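Local coordinates for selenium-binding protein (Sulfolobus tokodaii, PDB 2ECE) that is of unknown function but folds as a beta-propeller and may bind selenium, at residues H141-H144 with A149-I152; S106-I111 with E129-V134; G227-F232 with R238-S243; L27-C32 with R118-I123. All coordinates share one frame; numbering follows the deposited sequence.

Interaction 1 (H141-H144 with A149-I152)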
loop_
_atom_site.group_PDB
_atom_site.type_symbol
_atom_site.label_atom_id
_atom_site.label_comp_id
_atom_site.label_asym_id
_atom_site.label_seq_id
_atom_site.Cartn_x
_atom_site.Cartn_y
_atom_site.Cartn_z
ATOM N N HIS A 141 -9.639 -3.230 -0.762
ATOM C CA HIS A 141 -8.238 -2.857 -0.899
ATOM C C HIS A 141 -7.518 -2.451 0.398
ATOM O O HIS A 141 -6.970 -3.294 1.107
ATOM C CB HIS A 141 -8.149 -1.720 -1.929
ATOM C CG HIS A 141 -6.752 -1.367 -2.334
ATOM N ND1 HIS A 141 -6.067 -2.043 -3.324
ATOM C CD2 HIS A 141 -5.910 -0.408 -1.882
ATOM C CE1 HIS A 141 -4.864 -1.514 -3.465
ATOM N NE2 HIS A 141 -4.743 -0.521 -2.601
ATOM N N THR A 142 -7.542 -1.161 0.706
ATOM C CA THR A 142 -6.851 -0.624 1.880
ATOM C C THR A 142 -7.559 -0.805 3.224
ATOM O O THR A 142 -8.772 -0.637 3.322
ATOM C CB THR A 142 -6.576 0.887 1.702
ATOM O OG1 THR A 142 -5.843 1.098 0.485
ATOM C CG2 THR A 142 -5.767 1.446 2.908
ATOM N N VAL A 143 -6.783 -1.143 4.255
ATOM C CA VAL A 143 -7.309 -1.291 5.610
ATOM C C VAL A 143 -6.568 -0.329 6.532
ATOM O O VAL A 143 -5.336 -0.308 6.542
ATOM C CB VAL A 143 -7.090 -2.706 6.180
ATOM C CG1 VAL A 143 -7.627 -2.768 7.614
ATOM C CG2 VAL A 143 -7.777 -3.732 5.309
ATOM N N HIS A 144 -7.315 0.466 7.296
ATOM C CA HIS A 144 -6.719 1.398 8.246
ATOM C C HIS A 144 -7.422 1.297 9.596
ATOM O O HIS A 144 -8.651 1.203 9.656
ATOM C CB HIS A 144 -6.810 2.841 7.732
ATOM C CG HIS A 144 -5.706 3.216 6.793
ATOM N ND1 HIS A 144 -4.374 3.056 7.118
ATOM C CD2 HIS A 144 -5.728 3.749 5.548
ATOM C CE1 HIS A 144 -3.623 3.471 6.112
ATOM N NE2 HIS A 144 -4.420 3.898 5.146
ATOM N N ALA A 149 -13.302 2.997 14.538
ATOM C CA ALA A 149 -13.631 1.756 13.836
ATOM C C ALA A 149 -12.515 1.345 12.882
ATOM O O ALA A 149 -11.470 1.985 12.830
ATOM C CB ALA A 149 -14.943 1.927 13.060
ATOM N N ILE A 150 -12.743 0.266 12.141
ATOM C CA ILE A 150 -11.769 -0.216 11.172
ATOM C C ILE A 150 -12.327 0.193 9.814
ATOM O O ILE A 150 -13.484 -0.089 9.509
ATOM C CB ILE A 150 -11.622 -1.752 11.242
ATOM C CG1 ILE A 150 -11.105 -2.162 12.622
ATOM C CG2 ILE A 150 -10.666 -2.232 10.161
ATOM C CD1 ILE A 150 -11.235 -3.647 12.884
ATOM N N TYR A 151 -11.513 0.866 9.011
ATOM C CA TYR A 151 -11.943 1.343 7.702
ATOM C C TYR A 151 -11.278 0.565 6.575
ATOM O O TYR A 151 -10.075 0.310 6.617
ATOM C CB TYR A 151 -11.601 2.832 7.543
ATOM C CG TYR A 151 -12.312 3.767 8.496
ATOM C CD1 TYR A 151 -12.135 3.666 9.880
ATOM C CD2 TYR A 151 -13.138 4.782 8.009
ATOM C CE1 TYR A 151 -12.765 4.560 10.752
ATOM C CE2 TYR A 151 -13.770 5.676 8.865
ATOM C CZ TYR A 151 -13.580 5.562 10.235
ATOM O OH TYR A 151 -14.201 6.456 11.082
ATOM N N ILE A 152 -12.061 0.217 5.556
ATOM C CA ILE A 152 -11.552 -0.543 4.422
ATOM C C ILE A 152 -12.088 0.027 3.122
ATOM O O ILE A 152 -13.292 0.198 2.971
ATOM C CB ILE A 152 -11.979 -2.030 4.507
ATOM C CG1 ILE A 152 -11.574 -2.610 5.869
ATOM C CG2 ILE A 152 -11.337 -2.819 3.375
ATOM C CD1 ILE A 152 -12.052 -4.025 6.105
#
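His-144 and Tyr-151 form an antiparallel hydrogen-bonded pair, with Val-143 and Ile-152 as the non-hydrogen-bonded pair beside it, in the hairpin that starts a blade of the propeller. Both backbone bonds are nearly straight: His-144 N reaches Tyr-151 O at 2.8 Å (166°), and Tyr-151 N reaches His-144 O at 3.0 Å (170°). Two CA-H...O contacts add to them, Ile-152 CA lying 3.0 Å from Thr-142 O and Val-143 CA 3.4 Å from Tyr-151 O.

The apolar contacts sit on the face that carries Val-143, Ile-150 and Ile-152, where Val-143 lies side by side with each isoleucine and gives one methyl to each. With CG1 opposite the backbone N (chi1 178°), that methyl lies 4.0 Å from Ile-150 CG2, while CG2 turns to Ile-152 CG1, also at 4.0 Å. Ile-99 of the preceding blade covers all three side chains. Cutting Val-143 back to an alanine removes both methyls and would probably leave a gap beside Ile-150 CG2 and Ile-152 CG1 and weaken the packing against Ile-99.

The other face carries the aromatics: His-144 stacks on Trp-194, and Tyr-151 meets Trp-195 edge-to-face while its OH bonds to Asp-148. The hairpin is thus two-sided, aliphatic toward one neighbouring blade and aromatic toward the next, with paired backbone polar groups between.

Interaction 2 (S106-I111 with E129-V134)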
loop_
_atom_site.group_PDB
_atom_site.type_symbol
_atom_site.label_atom_id
_atom_site.label_comp_id
_atom_site.label_asym_id
_atom_site.label_seq_id
_atom_site.Cartn_x
_atom_site.Cartn_y
_atom_site.Cartn_z
ATOM N N SER A 106 -13.575 -10.123 -1.855
ATOM C CA SER A 106 -14.327 -9.246 -0.963
ATOM C C SER A 106 -14.486 -9.907 0.409
ATOM O O SER A 106 -15.209 -9.416 1.269
ATOM C CB SER A 106 -15.711 -8.929 -1.536
ATOM O OG SER A 106 -15.611 -8.198 -2.742
ATOM N N ARG A 107 -13.807 -11.030 0.603
ATOM C CA ARG A 107 -13.863 -11.739 1.874
ATOM C C ARG A 107 -12.927 -11.037 2.857
ATOM O O ARG A 107 -11.967 -10.387 2.439
ATOM C CB ARG A 107 -13.422 -13.196 1.665
ATOM C CG ARG A 107 -13.300 -14.031 2.936
ATOM C CD ARG A 107 -13.053 -15.513 2.612
ATOM N NE ARG A 107 -14.160 -16.118 1.863
ATOM C CZ ARG A 107 -14.121 -16.434 0.572
ATOM N NH1 ARG A 107 -13.027 -16.207 -0.145
ATOM N NH2 ARG A 107 -15.177 -16.997 -0.005
ATOM N N ILE A 108 -13.214 -11.135 4.152
ATOM C CA ILE A 108 -12.343 -10.521 5.160
ATOM C C ILE A 108 -11.963 -11.555 6.212
ATOM O O ILE A 108 -12.835 -12.193 6.819
ATOM C CB ILE A 108 -13.014 -9.347 5.904
ATOM C CG1 ILE A 108 -13.448 -8.261 4.919
ATOM C CG2 ILE A 108 -12.020 -8.734 6.916
ATOM C CD1 ILE A 108 -14.238 -7.139 5.574
ATOM N N TYR A 109 -10.665 -11.739 6.416
ATOM C CA TYR A 109 -10.203 -12.668 7.435
ATOM C C TYR A 109 -9.750 -11.850 8.639
ATOM O O TYR A 109 -9.183 -10.760 8.484
ATOM C CB TYR A 109 -9.019 -13.496 6.927
ATOM C CG TYR A 109 -9.316 -14.333 5.706
ATOM C CD1 TYR A 109 -9.018 -13.869 4.426
ATOM C CD2 TYR A 109 -9.869 -15.605 5.833
ATOM C CE1 TYR A 109 -9.256 -14.653 3.304
ATOM C CE2 TYR A 109 -10.117 -16.397 4.718
ATOM C CZ TYR A 109 -9.807 -15.920 3.456
ATOM O OH TYR A 109 -10.038 -16.714 2.352
ATOM N N ILE A 110 -10.013 -12.371 9.831
ATOM C CA ILE A 110 -9.594 -11.727 11.070
ATOM C C ILE A 110 -8.588 -12.733 11.617
ATOM O O ILE A 110 -8.963 -13.843 12.013
ATOM C CB ILE A 110 -10.764 -11.578 12.067
ATOM C CG1 ILE A 110 -11.959 -10.900 11.385
ATOM C CG2 ILE A 110 -10.314 -10.755 13.267
ATOM C CD1 ILE A 110 -11.666 -9.513 10.842
ATOM N N ILE A 111 -7.313 -12.351 11.619
ATOM C CA ILE A 111 -6.245 -13.239 12.063
ATOM C C ILE A 111 -5.597 -12.780 13.368
ATOM O O ILE A 111 -4.986 -11.714 13.440
ATOM C CB ILE A 111 -5.187 -13.378 10.940
ATOM C CG1 ILE A 111 -5.877 -13.876 9.666
ATOM C CG2 ILE A 111 -4.085 -14.351 11.354
ATOM C CD1 ILE A 111 -4.991 -13.913 8.442
ATOM N N GLU A 129 -20.464 -12.315 0.592
ATOM C CA GLU A 129 -21.849 -11.889 0.475
ATOM C C GLU A 129 -22.340 -11.057 1.649
ATOM O O GLU A 129 -23.250 -10.238 1.493
ATOM C CB GLU A 129 -22.730 -13.110 0.210
ATOM C CG GLU A 129 -22.260 -13.813 -1.057
ATOM C CD GLU A 129 -21.976 -12.800 -2.176
ATOM O OE1 GLU A 129 -21.221 -13.087 -3.141
ATOM O OE2 GLU A 129 -22.535 -11.693 -2.087
ATOM N N GLU A 130 -21.737 -11.243 2.820
ATOM C CA GLU A 130 -22.128 -10.450 3.981
ATOM C C GLU A 130 -21.527 -9.062 3.791
ATOM O O GLU A 130 -22.142 -8.054 4.136
ATOM C CB GLU A 130 -21.592 -11.057 5.281
ATOM C CG GLU A 130 -21.987 -10.274 6.531
ATOM C CD GLU A 130 -23.471 -10.408 6.883
ATOM O OE1 GLU A 130 -23.908 -9.795 7.885
ATOM O OE2 GLU A 130 -24.200 -11.126 6.163
ATOM N N VAL A 131 -20.311 -9.014 3.254
ATOM C CA VAL A 131 -19.667 -7.732 3.014
ATOM C C VAL A 131 -20.465 -6.930 1.991
ATOM O O VAL A 131 -20.763 -5.757 2.207
ATOM C CB VAL A 131 -18.220 -7.910 2.508
ATOM C CG1 VAL A 131 -17.707 -6.601 1.914
ATOM C CG2 VAL A 131 -17.319 -8.341 3.671
ATOM N N LYS A 132 -20.823 -7.572 0.885
ATOM C CA LYS A 132 -21.581 -6.900 -0.168
ATOM C C LYS A 132 -22.983 -6.502 0.282
ATOM O O LYS A 132 -23.474 -5.424 -0.069
ATOM C CB LYS A 132 -21.688 -7.794 -1.402
ATOM C CG LYS A 132 -20.362 -8.147 -2.040
ATOM C CD LYS A 132 -20.579 -9.112 -3.201
ATOM C CE LYS A 132 -19.270 -9.734 -3.648
ATOM N NZ LYS A 132 -19.477 -10.766 -4.698
ATOM N N LYS A 133 -23.621 -7.368 1.064
ATOM C CA LYS A 133 -24.975 -7.102 1.550
ATOM C C LYS A 133 -25.052 -5.876 2.458
ATOM O O LYS A 133 -25.920 -5.018 2.290
ATOM C CB LYS A 133 -25.513 -8.322 2.302
ATOM C CG LYS A 133 -26.866 -8.090 2.965
ATOM C CD LYS A 133 -27.382 -9.341 3.669
ATOM C CE LYS A 133 -27.157 -9.277 5.170
ATOM N NZ LYS A 133 -27.902 -10.355 5.886
ATOM N N VAL A 134 -24.132 -5.796 3.413
ATOM C CA VAL A 134 -24.102 -4.697 4.371
ATOM C C VAL A 134 -23.556 -3.370 3.845
ATOM O O VAL A 134 -24.130 -2.317 4.107
ATOM C CB VAL A 134 -23.278 -5.084 5.620
ATOM C CG1 VAL A 134 -23.288 -3.950 6.634
ATOM C CG2 VAL A 134 -23.837 -6.356 6.237
#
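Ser-106 and Val-131 bring the two backbones nearest, their CA atoms 6.8 Å apart, where the loop entering strand 108-112 of a propeller blade passes helix 128-135. That helix belongs to the connection between this blade and the next. No hydrogen bond links the two segments, so the contact rests on van der Waals packing.

Val-131 carries most of the contact from the helix. CG1 lies anti to the backbone N (chi1 165°), which leaves CG2 anti to the carbonyl carbon, where it touches both Ser-106 O and the end of Ile-108. The Ile-108 side chain crosses the valine at about a right angle; its extended arm (chi2 174°) ends with CD1 3.8 Å from Val-131 CG2. Ile-126, on the neighbouring strand, also touches the valine.

Lys-132 brushes past at the polar edge, its CE 4.1 Å from Ser-106 OG. The ends of both side chains are engaged elsewhere: the serine OG bonds to the backbone N of Arg-139, and Lys-132 NZ makes a weak salt-bridging bond to Glu-129 OE1 one turn back. Ser-106 O fares differently. Burial under the valine leaves it with no hydrogen-bond partner in the model, and Val-131 CG2 lies against it at 3.4 Å.

Interaction 3 (G227-F232 with R238-S243)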
loop_
_atom_site.group_PDB
_atom_site.type_symbol
_atom_site.label_atom_id
_atom_site.label_comp_id
_atom_site.label_asym_id
_atom_site.label_seq_id
_atom_site.Cartn_x
_atom_site.Cartn_y
_atom_site.Cartn_z
ATOM N N GLY A 227 -8.930 7.075 -13.048
ATOM C CA GLY A 227 -9.031 8.392 -12.447
ATOM C C GLY A 227 -7.738 9.143 -12.208
ATOM O O GLY A 227 -6.647 8.596 -12.365
ATOM N N ASN A 228 -7.869 10.410 -11.825
ATOM C CA ASN A 228 -6.711 11.244 -11.547
ATOM C C ASN A 228 -7.023 12.334 -10.530
ATOM O O ASN A 228 -6.385 13.388 -10.527
ATOM C CB ASN A 228 -6.181 11.875 -12.842
ATOM C CG ASN A 228 -7.199 12.767 -13.527
ATOM O OD1 ASN A 228 -6.882 13.426 -14.521
ATOM N ND2 ASN A 228 -8.422 12.793 -13.007
ATOM N N ARG A 229 -7.991 12.069 -9.652
ATOM C CA ARG A 229 -8.391 13.037 -8.638
ATOM C C ARG A 229 -8.141 12.560 -7.211
ATOM O O ARG A 229 -8.146 11.360 -6.936
ATOM C CB ARG A 229 -9.887 13.339 -8.763
ATOM C CG ARG A 229 -10.379 13.599 -10.170
ATOM C CD ARG A 229 -11.879 13.319 -10.261
ATOM N NE ARG A 229 -12.699 14.343 -9.629
ATOM C CZ ARG A 229 -13.980 14.182 -9.313
ATOM N NH1 ARG A 229 -14.589 13.029 -9.564
ATOM N NH2 ARG A 229 -14.657 15.175 -8.758
ATOM N N ILE A 230 -7.921 13.519 -6.314
ATOM C CA ILE A 230 -7.761 13.241 -4.893
ATOM C C ILE A 230 -8.975 13.940 -4.281
ATOM O O ILE A 230 -9.307 15.072 -4.652
ATOM C CB ILE A 230 -6.453 13.826 -4.293
ATOM C CG1 ILE A 230 -6.502 13.737 -2.762
ATOM C CG2 ILE A 230 -6.260 15.264 -4.729
ATOM C CD1 ILE A 230 -5.172 14.062 -2.070
ATOM N N HIS A 231 -9.657 13.259 -3.372
ATOM C CA HIS A 231 -10.845 13.816 -2.744
ATOM C C HIS A 231 -10.576 14.149 -1.285
ATOM O O HIS A 231 -9.971 13.352 -0.562
ATOM C CB HIS A 231 -11.994 12.808 -2.833
ATOM C CG HIS A 231 -12.354 12.427 -4.235
ATOM N ND1 HIS A 231 -13.310 13.099 -4.967
ATOM C CD2 HIS A 231 -11.885 11.444 -5.041
ATOM C CE1 HIS A 231 -13.417 12.542 -6.162
ATOM N NE2 HIS A 231 -12.563 11.538 -6.233
ATOM N N PHE A 232 -11.024 15.328 -0.863
ATOM C CA PHE A 232 -10.856 15.771 0.517
ATOM C C PHE A 232 -12.209 15.702 1.203
ATOM O O PHE A 232 -13.194 16.250 0.702
ATOM C CB PHE A 232 -10.313 17.199 0.543
ATOM C CG PHE A 232 -8.983 17.334 -0.129
ATOM C CD1 PHE A 232 -7.827 16.908 0.510
ATOM C CD2 PHE A 232 -8.897 17.801 -1.440
ATOM C CE1 PHE A 232 -6.598 16.932 -0.146
ATOM C CE2 PHE A 232 -7.673 17.831 -2.106
ATOM C CZ PHE A 232 -6.522 17.393 -1.457
ATOM N N ARG A 238 -18.539 12.937 7.384
ATOM C CA ARG A 238 -18.533 11.913 6.340
ATOM C C ARG A 238 -19.032 12.489 5.018
ATOM O O ARG A 238 -19.818 11.867 4.305
ATOM C CB ARG A 238 -19.411 10.740 6.798
ATOM C CG ARG A 238 -18.927 10.156 8.137
ATOM C CD ARG A 238 -20.011 9.403 8.889
ATOM N NE ARG A 238 -20.467 8.193 8.211
ATOM C CZ ARG A 238 -21.480 7.448 8.644
ATOM N NH1 ARG A 238 -22.129 7.796 9.749
ATOM N NH2 ARG A 238 -21.851 6.360 7.978
ATOM N N LYS A 239 -18.521 13.671 4.688
ATOM C CA LYS A 239 -18.921 14.394 3.490
ATOM C C LYS A 239 -17.717 14.829 2.645
ATOM O O LYS A 239 -16.702 15.277 3.175
ATOM C CB LYS A 239 -19.763 15.600 3.938
ATOM C CG LYS A 239 -20.098 16.642 2.888
ATOM C CD LYS A 239 -21.257 17.532 3.364
ATOM C CE LYS A 239 -20.999 18.177 4.734
ATOM N NZ LYS A 239 -21.779 17.556 5.858
ATOM N N ARG A 240 -17.829 14.673 1.330
ATOM C CA ARG A 240 -16.758 15.059 0.415
ATOM C C ARG A 240 -16.824 16.584 0.283
ATOM O O ARG A 240 -17.836 17.126 -0.155
ATOM C CB ARG A 240 -16.977 14.385 -0.946
ATOM C CG ARG A 240 -15.699 14.133 -1.771
ATOM C CD ARG A 240 -15.129 15.422 -2.341
ATOM N NE ARG A 240 -16.110 16.102 -3.183
ATOM C CZ ARG A 240 -16.343 15.816 -4.463
ATOM N NH1 ARG A 240 -15.661 14.856 -5.072
ATOM N NH2 ARG A 240 -17.274 16.490 -5.136
ATOM N N ILE A 241 -15.760 17.283 0.661
ATOM C CA ILE A 241 -15.791 18.742 0.592
ATOM C C ILE A 241 -15.079 19.371 -0.599
ATOM O O ILE A 241 -15.421 20.479 -1.005
ATOM C CB ILE A 241 -15.223 19.380 1.874
ATOM C CG1 ILE A 241 -13.804 18.871 2.120
ATOM C CG2 ILE A 241 -16.132 19.066 3.061
ATOM C CD1 ILE A 241 -12.973 19.781 3.009
ATOM N N HIS A 242 -14.095 18.679 -1.159
ATOM C CA HIS A 242 -13.361 19.217 -2.299
ATOM C C HIS A 242 -12.585 18.108 -2.997
ATOM O O HIS A 242 -12.408 17.022 -2.446
ATOM C CB HIS A 242 -12.404 20.325 -1.817
ATOM C CG HIS A 242 -11.735 21.084 -2.922
ATOM N ND1 HIS A 242 -12.436 21.699 -3.938
ATOM C CD2 HIS A 242 -10.427 21.356 -3.151
ATOM C CE1 HIS A 242 -11.590 22.315 -4.746
ATOM N NE2 HIS A 242 -10.365 22.122 -4.291
ATOM N N SER A 243 -12.147 18.381 -4.220
ATOM C CA SER A 243 -11.368 17.423 -4.989
ATOM C C SER A 243 -10.435 18.212 -5.898
ATOM O O SER A 243 -10.747 19.335 -6.296
ATOM C CB SER A 243 -12.282 16.531 -5.834
ATOM O OG SER A 243 -12.662 17.179 -7.035
#
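A classic beta bulge marks this hairpin of the two outer strands of a propeller blade: Ile-241 and His-242 both face Phe-232. Phe-232 O accepts two backbone bonds, from Ile-241 N at 2.8 Å, in the carbonyl plane, and from His-242 N at 3.2 Å, tilted 17° from it. The return bond, from Phe-232 N to His-242 O, is short at 2.7 Å. On the Phe-232 side, CB of the phenylalanine touches Ile-241 CG1 at 4.2 Å.

The other face carries a polar cluster built round His-231. Arg-240 doubles back through bends at chi2 and chi3 (-72° and -58°), which bring NH1 to His-231 ND1 at 2.9 Å. Guanidinium and imidazole lie nearly coplanar, and the bond lies close to both planes. Arg-229 is turned differently: its guanidinium takes His-231 CE1 over the centre of one face, 3.6 Å above the plane, and NH2 makes a weak bond to Ser-243 OG at 3.3 Å. Asp-186 forms salt bridges to both arginines and probably offsets the charge of their closely set guanidinium groups, while Glu-206 takes His-231 NE2. Gripped at both nitrogens, the ring is held against rotation. A leucine in place of Arg-240 would probably leave His-231 ND1 without its donor and Asp-186 with one fewer positive mate.

Strand 239-245 is the outermost of its blade; inward, strand 201-204 packs on His-231 and Phe-232 through Ser-204 and Val-203, and Trp-292 of the next blade stacks on the phenylalanine.

Interaction 4 (L27-C32 with R118-I123)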
loop_
_atom_site.group_PDB
_atom_site.type_symbol
_atom_site.label_atom_id
_atom_site.label_comp_id
_atom_site.label_asym_id
_atom_site.label_seq_id
_atom_site.Cartn_x
_atom_site.Cartn_y
_atom_site.Cartn_z
ATOM N N LEU A 27 9.286 -9.459 13.505
ATOM C CA LEU A 27 8.661 -10.198 12.416
ATOM C C LEU A 27 8.071 -9.314 11.342
ATOM O O LEU A 27 7.809 -8.133 11.554
ATOM C CB LEU A 27 7.532 -11.076 12.961
ATOM C CG LEU A 27 7.838 -12.008 14.121
ATOM C CD1 LEU A 27 6.531 -12.404 14.799
ATOM C CD2 LEU A 27 8.606 -13.226 13.617
ATOM N N ALA A 28 7.837 -9.927 10.186
ATOM C CA ALA A 28 7.244 -9.250 9.046
ATOM C C ALA A 28 6.146 -10.149 8.496
ATOM O O ALA A 28 6.401 -11.282 8.093
ATOM C CB ALA A 28 8.296 -8.995 7.976
ATOM N N TYR A 29 4.917 -9.656 8.515
ATOM C CA TYR A 29 3.798 -10.417 7.991
ATOM C C TYR A 29 3.687 -9.996 6.531
ATOM O O TYR A 29 3.704 -8.805 6.226
ATOM C CB TYR A 29 2.526 -10.072 8.770
ATOM C CG TYR A 29 2.606 -10.464 10.233
ATOM C CD1 TYR A 29 2.666 -11.806 10.613
ATOM C CD2 TYR A 29 2.628 -9.492 11.238
ATOM C CE1 TYR A 29 2.742 -12.175 11.961
ATOM C CE2 TYR A 29 2.703 -9.848 12.586
ATOM C CZ TYR A 29 2.757 -11.192 12.940
ATOM O OH TYR A 29 2.804 -11.554 14.272
ATOM N N VAL A 30 3.587 -10.967 5.628
ATOM C CA VAL A 30 3.523 -10.641 4.210
ATOM C C VAL A 30 2.333 -11.266 3.499
ATOM O O VAL A 30 2.106 -12.476 3.581
ATOM C CB VAL A 30 4.822 -11.086 3.501
ATOM C CG1 VAL A 30 4.842 -10.587 2.059
ATOM C CG2 VAL A 30 6.036 -10.561 4.276
ATOM N N ALA A 31 1.574 -10.433 2.797
ATOM C CA ALA A 31 0.422 -10.922 2.054
ATOM C C ALA A 31 0.965 -11.613 0.805
ATOM O O ALA A 31 1.624 -10.977 -0.023
ATOM C CB ALA A 31 -0.481 -9.762 1.666
ATOM N N CYS A 32 0.701 -12.911 0.681
ATOM C CA CYS A 32 1.176 -13.685 -0.470
ATOM C C CYS A 32 0.022 -14.295 -1.259
ATOM O O CYS A 32 -1.006 -14.642 -0.692
ATOM C CB CYS A 32 2.119 -14.793 0.000
ATOM S SG CYS A 32 3.652 -14.155 0.714
ATOM N N ARG A 118 4.394 -15.601 16.216
ATOM C CA ARG A 118 5.047 -16.402 15.183
ATOM C C ARG A 118 4.085 -17.388 14.528
ATOM O O ARG A 118 4.397 -17.963 13.481
ATOM C CB ARG A 118 6.242 -17.161 15.772
ATOM C CG ARG A 118 7.380 -16.264 16.226
ATOM C CD ARG A 118 8.452 -17.056 16.974
ATOM N NE ARG A 118 9.239 -17.923 16.100
ATOM C CZ ARG A 118 10.268 -17.516 15.362
ATOM N NH1 ARG A 118 10.649 -16.248 15.382
ATOM N NH2 ARG A 118 10.926 -18.385 14.606
ATOM N N GLU A 119 2.921 -17.589 15.138
ATOM C CA GLU A 119 1.936 -18.508 14.578
ATOM C C GLU A 119 0.529 -17.949 14.712
ATOM O O GLU A 119 -0.251 -18.399 15.553
ATOM C CB GLU A 119 2.000 -19.877 15.264
ATOM C CG GLU A 119 1.195 -20.934 14.519
ATOM C CD GLU A 119 1.396 -22.337 15.058
ATOM O OE1 GLU A 119 2.451 -22.599 15.678
ATOM O OE2 GLU A 119 0.504 -23.186 14.842
ATOM N N PRO A 120 0.188 -16.954 13.878
ATOM C CA PRO A 120 -1.141 -16.334 13.913
ATOM C C PRO A 120 -2.178 -17.355 13.458
ATOM O O PRO A 120 -1.847 -18.276 12.714
ATOM C CB PRO A 120 -1.014 -15.176 12.918
ATOM C CG PRO A 120 0.489 -14.945 12.813
ATOM C CD PRO A 120 1.027 -16.335 12.839
ATOM N N LYS A 121 -3.421 -17.191 13.899
ATOM C CA LYS A 121 -4.490 -18.109 13.511
ATOM C C LYS A 121 -5.741 -17.354 13.081
ATOM O O LYS A 121 -6.097 -16.347 13.684
ATOM C CB LYS A 121 -4.845 -19.038 14.681
ATOM C CG LYS A 121 -3.790 -20.093 15.012
ATOM C CD LYS A 121 -4.200 -20.901 16.238
ATOM C CE LYS A 121 -3.226 -22.033 16.546
ATOM N NZ LYS A 121 -3.268 -23.130 15.536
ATOM N N ILE A 122 -6.400 -17.842 12.032
ATOM C CA ILE A 122 -7.630 -17.222 11.554
ATOM C C ILE A 122 -8.690 -17.543 12.598
ATOM O O ILE A 122 -8.939 -18.713 12.882
ATOM C CB ILE A 122 -8.097 -17.831 10.217
ATOM C CG1 ILE A 122 -7.027 -17.639 9.143
ATOM C CG2 ILE A 122 -9.424 -17.200 9.796
ATOM C CD1 ILE A 122 -7.336 -18.387 7.854
ATOM N N ILE A 123 -9.312 -16.520 13.174
ATOM C CA ILE A 123 -10.333 -16.755 14.180
ATOM C C ILE A 123 -11.734 -16.340 13.751
ATOM O O ILE A 123 -12.707 -16.630 14.447
ATOM C CB ILE A 123 -9.973 -16.067 15.524
ATOM C CG1 ILE A 123 -9.616 -14.596 15.304
ATOM C CG2 ILE A 123 -8.833 -16.820 16.195
ATOM C CD1 ILE A 123 -10.775 -13.648 15.516
#
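Tyr-29 and Pro-120 meet at an oblique angle, with CE1 of the tyrosine ring 3.7 Å from CG of the proline. The ring gets there because its CG stands opposite the carbonyl carbon (chi1 -64°), swinging the phenol from the strand toward the proline. Its OH then bonds to Pro-117 O, so an apolar touch at CE1 and a polar bond at OH place the ring.

Leu-27 and Arg-118 are set at about a right angle. The leucine fork receives the arginine with both methyls: CD1 lies 4.1 Å from Arg-118 N, while CD2 touches the side chain near CG and again at NH1, 4.1 Å away. This second touch is possible because the arginine bends at chi3 (72°) and brings NH1 back to Leu-27 CD2. The charged end is anchored by others, NH1 by Asp-49 and NH2 by Thr-56, and no hydrogen bond joins the two segments.

Segment 118-123 leads into the outer strand of one blade. Strand 27-33 lies in the adjoining blade, where it pairs with strand 443-449 from the other end of the chain, the closure by N- and C-terminal strands seen in many beta-propellers; the contact is one of the side-chain joints between these blades.

Overall arrangement
Interaction 1 lies nearest the middle of the chain and is wholly buried, whereas interaction 3, a hairpin too, sits at the outer edge of its blade and is partly buried. Chemistry follows place: regular pairing with aliphatic and aromatic faces in interaction 1, a bulge and a charged cluster in interaction 3. Interactions 2 and 4, also buried but farther from the centre, work by packing without a hydrogen bond across. They share a sheet, since strands 108-112 and 121-126 are neighbours, and Ile-111 CG2 touches Pro-120 CB at 3.5 Å. Interaction 2 also meets interaction 1, through Ile-108 and Ile-152. Interactions 3 and 4 lie on opposite sides of the chain's centre, their centres about 34 Å apart.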